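Local coordinates for CELL WALL surface anchor family protein (Streptococcus pneumoniae, PDB 2WW8) that forms the adhesin of the pneumococcal pilus and probably attaches the bacterium to host cells, at residues T597-M602 with R697-P702. Numbering follows the deposited sequence.
Sequences TITDPM and RTTLHP
T599 and T699 face each other as a hydrogen-bonded antiparallel pair, their side chains side by side and pointing the same way. T599 CB lies 3.6 Å from T699 OG1. The T699 hydroxyl sits between its backbone N and carbonyl carbon (chi1 63°), while T599 OG1 is anti to its carbonyl carbon (chi1 -56°). These torsions bring both hydroxyls to one water, 2.8 Å from T599 OG1 and 2.9 Å from T699 OG1. The same water donates to T597 O and hydrogen-bonds H701 ND1 at 2.6 Å, in the plane of the imidazole at its edge. It therefore links four residues on one face of the sheet. T597 O also accepts a hydrogen bond from H701 N at 3.0 Å. Strand 699-701 lies between 593-601 and 711-712 in a five-stranded antiparallel sheet of the Ig-like tip pilin domain. I598 and L700 form the non-hydrogen-bonded pair, with side chains on the opposite face. There both pack on V210 of strand 203-218, which belongs to a separate group of strands lying against this face. I598 CG1 is only loosely in touch with L700 CD1, at 4.4 Å. D600 and T698 run alongside each other, with D600 OD1 3.5 Å from T698 OG1. The stronger bonds go elsewhere: D600 OD2 to Y678 OH, T698 OG1 to G696 O and K191 NZ. P601 CD lies beside R697 O, 3.2 Å away.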
# COMPACT_ATOMS: atom_id res chain seq x y z
N THR A 597 -0.93 2.86 21.14
CA THR A 597 -2.27 3.41 20.95
C THR A 597 -2.41 4.23 19.67
O THR A 597 -1.62 5.13 19.37
CB THR A 597 -2.56 4.32 22.19
OG1 THR A 597 -2.50 3.48 23.35
CG2 THR A 597 -3.94 5.00 22.14
N ILE A 598 -3.45 3.99 18.90
CA ILE A 598 -3.77 4.93 17.84
C ILE A 598 -4.87 5.86 18.33
O ILE A 598 -5.87 5.36 18.85
CB ILE A 598 -4.26 4.24 16.58
CG1 ILE A 598 -3.19 3.32 16.03
CG2 ILE A 598 -4.72 5.32 15.53
CD1 ILE A 598 -3.69 2.37 14.96
N THR A 599 -4.70 7.17 18.14
CA THR A 599 -5.73 8.14 18.49
C THR A 599 -6.16 8.82 17.20
O THR A 599 -5.34 9.43 16.45
CB THR A 599 -5.22 9.20 19.47
OG1 THR A 599 -4.70 8.52 20.64
CG2 THR A 599 -6.36 10.17 19.91
N ASP A 600 -7.46 8.72 16.93
CA ASP A 600 -8.02 9.07 15.61
C ASP A 600 -9.35 9.84 15.75
O ASP A 600 -10.44 9.24 15.64
CB ASP A 600 -8.19 7.81 14.76
CG ASP A 600 -8.69 8.10 13.34
OD1 ASP A 600 -8.74 9.27 12.88
OD2 ASP A 600 -9.06 7.13 12.66
N PRO A 601 -9.25 11.17 15.96
CA PRO A 601 -10.44 12.03 16.05
C PRO A 601 -11.04 12.23 14.65
O PRO A 601 -10.28 12.36 13.66
CB PRO A 601 -9.90 13.36 16.62
CG PRO A 601 -8.44 13.25 16.77
CD PRO A 601 -7.99 11.93 16.12
N MET A 602 -12.37 12.15 14.54
CA MET A 602 -12.97 12.54 13.26
C MET A 602 -12.68 14.04 12.97
O MET A 602 -12.66 14.86 13.91
CB MET A 602 -14.47 12.30 13.34
CG MET A 602 -14.87 10.85 13.49
SD MET A 602 -14.28 9.67 12.23
CE MET A 602 -12.83 9.00 13.02
N ARG A 697 -5.95 15.59 14.29
CA ARG A 697 -4.57 15.04 14.44
C ARG A 697 -4.62 13.56 14.82
O ARG A 697 -5.08 13.21 15.94
CB ARG A 697 -3.76 15.87 15.45
CG ARG A 697 -2.32 15.30 15.52
CD ARG A 697 -1.49 15.75 16.72
NE ARG A 697 -0.09 15.44 16.41
CZ ARG A 697 0.93 15.72 17.23
NH1 ARG A 697 0.67 16.25 18.42
NH2 ARG A 697 2.19 15.44 16.88
N THR A 698 -4.16 12.71 13.90
CA THR A 698 -4.11 11.26 14.04
C THR A 698 -2.74 10.73 14.45
O THR A 698 -1.78 11.01 13.77
CB THR A 698 -4.60 10.58 12.73
OG1 THR A 698 -5.87 11.15 12.38
CG2 THR A 698 -4.89 9.09 12.98
N THR A 699 -2.63 9.98 15.54
CA THR A 699 -1.32 9.73 16.16
C THR A 699 -1.18 8.27 16.54
O THR A 699 -2.17 7.56 16.83
CB THR A 699 -1.04 10.63 17.41
OG1 THR A 699 -1.99 10.36 18.47
CG2 THR A 699 -1.21 12.12 17.03
N LEU A 700 0.07 7.83 16.52
CA LEU A 700 0.45 6.58 17.15
C LEU A 700 1.36 6.92 18.32
O LEU A 700 2.36 7.66 18.15
CB LEU A 700 1.24 5.74 16.12
CG LEU A 700 1.97 4.52 16.73
CD1 LEU A 700 0.97 3.51 17.29
CD2 LEU A 700 2.90 3.88 15.67
N HIS A 701 1.03 6.43 19.52
CA HIS A 701 2.01 6.44 20.62
C HIS A 701 2.54 5.00 20.57
O HIS A 701 1.81 4.10 20.94
CB HIS A 701 1.38 6.68 22.00
CG HIS A 701 0.95 8.10 22.22
ND1 HIS A 701 -0.17 8.64 21.64
CD2 HIS A 701 1.50 9.09 22.97
CE1 HIS A 701 -0.30 9.90 22.01
NE2 HIS A 701 0.69 10.19 22.84
N PRO A 702 3.80 4.79 20.12
CA PRO A 702 4.28 3.41 20.04
C PRO A 702 4.33 2.70 21.38
O PRO A 702 4.26 1.48 21.40
CB PRO A 702 5.75 3.55 19.51
CG PRO A 702 5.70 4.82 18.73
CD PRO A 702 4.79 5.73 19.55
O HOH W 1 -2.03 7.87 20.00